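Local structure of GST N-terminal domain-containing protein (Pseudomonas syringae pv. tomato, 3IC8) at residues A[6-11]-A[27-32]. The protein is of unknown function but resembles glutathione S-transferases, with a thioredoxin-like N-terminal domain that in relatives binds glutathione. Residues are numbered along the deposited sequence; the frame is centred on the assembly and turned at random.
Sequences LHHYPT and VNWRSV
L6 and W29 meet on one face of a parallel strand pair, and H7 and V32 meet on the other. The L6 side chain can be followed outward. Its CB rests against the benzo part of the indole, 3.6 Å from W29 CE3. CG lies anti to the backbone N (chi1 -169°), and from there CD2 reaches on to W29 CZ3 at 3.7 Å. The same methyl sits over one face of the H8 ring, near its rim. W29 in turn points the edge of its six-membered ring at the H8 imidazole, an offset edge-to-face pair with planes at 63°. L22 of helix 16-25 touches both L6 and W29, and W29 NE1 is hydrogen-bonded to H220 O. Strand 4-8, helix 16-25 and strand 28-33 form the opening beta-alpha-beta unit of the thioredoxin-like domain of the GST fold. Three nearly straight backbone bonds join the two strands. L6 uses both its amide and its carbonyl: L6 N donates to R30 O at 2.9 Å, and V32 N donates to L6 O at 2.8 Å. H8 N then donates to V32 O at 3.1 Å. On the far face V32 lies alongside H7. V32 CB makes an off-centre CH-pi contact, 4.1 Å from the centroid of the H7 ring, and V32 CG2 lies over that face near the rim. V32 CG1 comes to 3.5 Å from H7 ND1. At the other nitrogen of the imidazole, H7 NE2 is hydrogen-bonded to Q57 OE1 on strand 55-58, the antiparallel neighbour of strand 4-8 on its other side.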
loop_
_atom_site.group_PDB
_atom_site.type_symbol
_atom_site.label_atom_id
_atom_site.label_comp_id
_atom_site.label_asym_id
_atom_site.label_seq_id
_atom_site.Cartn_x
_atom_site.Cartn_y
_atom_site.Cartn_z
ATOM N N LEU A 6 3.659 -16.332 23.973
ATOM C CA LEU A 6 2.401 -16.783 23.447
ATOM C C LEU A 6 2.455 -18.250 23.036
ATOM O O LEU A 6 3.294 -18.663 22.288
ATOM C CB LEU A 6 1.979 -15.918 22.279
ATOM C CG LEU A 6 0.563 -16.101 21.781
ATOM C CD1 LEU A 6 -0.374 -15.500 22.763
ATOM C CD2 LEU A 6 0.390 -15.491 20.455
ATOM N N HIS A 7 1.536 -19.026 23.567
ATOM C CA HIS A 7 1.379 -20.408 23.206
ATOM C C HIS A 7 0.219 -20.479 22.234
ATOM O O HIS A 7 -0.891 -20.177 22.578
ATOM C CB HIS A 7 1.018 -21.211 24.438
ATOM C CG HIS A 7 2.090 -21.261 25.470
ATOM N ND1 HIS A 7 2.906 -22.347 25.627
ATOM C CD2 HIS A 7 2.471 -20.372 26.408
ATOM C CE1 HIS A 7 3.750 -22.124 26.605
ATOM N NE2 HIS A 7 3.510 -20.932 27.093
ATOM N N HIS A 8 0.488 -20.865 21.005
ATOM C CA HIS A 8 -0.530 -20.855 19.985
ATOM C C HIS A 8 -0.267 -21.794 18.848
ATOM O O HIS A 8 0.774 -22.356 18.743
ATOM C CB HIS A 8 -0.732 -19.461 19.448
ATOM C CG HIS A 8 0.391 -18.972 18.612
ATOM N ND1 HIS A 8 1.681 -18.938 19.063
ATOM C CD2 HIS A 8 0.419 -18.477 17.364
ATOM C CE1 HIS A 8 2.458 -18.465 18.120
ATOM N NE2 HIS A 8 1.714 -18.166 17.085
ATOM N N TYR A 9 -1.241 -21.950 17.987
ATOM C CA TYR A 9 -1.018 -22.723 16.815
ATOM C C TYR A 9 -0.940 -21.725 15.714
ATOM O O TYR A 9 -1.872 -21.059 15.412
ATOM C CB TYR A 9 -2.162 -23.694 16.616
ATOM C CG TYR A 9 -1.906 -24.776 15.618
ATOM C CD1 TYR A 9 -1.085 -25.836 15.900
ATOM C CD2 TYR A 9 -2.494 -24.736 14.391
ATOM C CE1 TYR A 9 -0.863 -26.791 14.994
ATOM C CE2 TYR A 9 -2.273 -25.686 13.492
ATOM C CZ TYR A 9 -1.462 -26.708 13.790
ATOM O OH TYR A 9 -1.266 -27.645 12.862
ATOM N N PRO A 10 0.217 -21.653 15.110
ATOM C CA PRO A 10 0.599 -20.579 14.212
ATOM C C PRO A 10 -0.222 -20.435 12.951
ATOM O O PRO A 10 -0.388 -19.352 12.485
ATOM C CB PRO A 10 2.027 -20.919 13.901
ATOM C CG PRO A 10 2.475 -21.565 15.077
ATOM C CD PRO A 10 1.387 -22.393 15.558
ATOM N N THR A 11 -0.704 -21.523 12.400
ATOM C CA THR A 11 -1.472 -21.456 11.195
ATOM C C THR A 11 -2.963 -21.378 11.441
ATOM O O THR A 11 -3.720 -21.361 10.524
ATOM C CB THR A 11 -1.158 -22.614 10.281
ATOM O OG1 THR A 11 -1.233 -23.823 11.011
ATOM C CG2 THR A 11 0.200 -22.479 9.751
ATOM N N VAL A 27 5.163 -5.113 20.757
ATOM C CA VAL A 27 5.922 -5.755 21.779
ATOM C C VAL A 27 6.651 -6.896 21.149
ATOM O O VAL A 27 6.285 -7.349 20.120
ATOM C CB VAL A 27 5.008 -6.319 22.843
ATOM C CG1 VAL A 27 4.721 -5.304 23.876
ATOM C CG2 VAL A 27 3.745 -6.803 22.229
ATOM N N ASN A 28 7.703 -7.343 21.786
ATOM C CA ASN A 28 8.438 -8.464 21.309
ATOM C C ASN A 28 8.011 -9.643 22.129
ATOM O O ASN A 28 7.871 -9.542 23.309
ATOM C CB ASN A 28 9.920 -8.203 21.454
ATOM C CG ASN A 28 10.438 -7.249 20.428
ATOM O OD1 ASN A 28 11.222 -7.606 19.589
ATOM N ND2 ASN A 28 10.001 -6.022 20.496
ATOM N N TRP A 29 7.764 -10.760 21.487
ATOM C CA TRP A 29 7.231 -11.901 22.175
ATOM C C TRP A 29 7.846 -13.204 21.718
ATOM O O TRP A 29 8.386 -13.297 20.665
ATOM C CB TRP A 29 5.699 -11.935 22.067
ATOM C CG TRP A 29 5.169 -11.857 20.694
ATOM C CD1 TRP A 29 5.118 -10.779 19.925
ATOM C CD2 TRP A 29 4.621 -12.922 19.926
ATOM N NE1 TRP A 29 4.578 -11.076 18.726
ATOM C CE2 TRP A 29 4.256 -12.394 18.704
ATOM C CE3 TRP A 29 4.412 -14.274 20.158
ATOM C CZ2 TRP A 29 3.691 -13.151 17.721
ATOM C CZ3 TRP A 29 3.851 -15.017 19.188
ATOM C CH2 TRP A 29 3.498 -14.463 17.985
ATOM N N ARG A 30 7.721 -14.217 22.541
ATOM C CA ARG A 30 8.207 -15.510 22.203
ATOM C C ARG A 30 7.070 -16.348 21.686
ATOM O O ARG A 30 6.014 -16.300 22.212
ATOM C CB ARG A 30 8.816 -16.162 23.427
ATOM C CG ARG A 30 9.866 -15.360 24.100
ATOM C CD ARG A 30 10.912 -14.893 23.139
ATOM N NE ARG A 30 11.628 -15.994 22.531
ATOM C CZ ARG A 30 12.585 -16.662 23.134
ATOM N NH1 ARG A 30 12.946 -16.353 24.344
ATOM N NH2 ARG A 30 13.183 -17.638 22.530
ATOM N N SER A 31 7.308 -17.130 20.658
ATOM C CA SER A 31 6.274 -17.959 20.108
ATOM C C SER A 31 6.475 -19.407 20.448
ATOM O O SER A 31 7.454 -19.990 20.093
ATOM C CB SER A 31 6.275 -17.824 18.612
ATOM O OG SER A 31 5.223 -18.543 18.064
ATOM N N VAL A 32 5.517 -19.996 21.128
ATOM C CA VAL A 32 5.590 -21.396 21.425
ATOM C C VAL A 32 4.568 -22.059 20.568
ATOM O O VAL A 32 3.425 -21.738 20.634
ATOM C CB VAL A 32 5.255 -21.704 22.877
ATOM C CG1 VAL A 32 5.267 -23.151 23.107
ATOM C CG2 VAL A 32 6.212 -21.080 23.770
#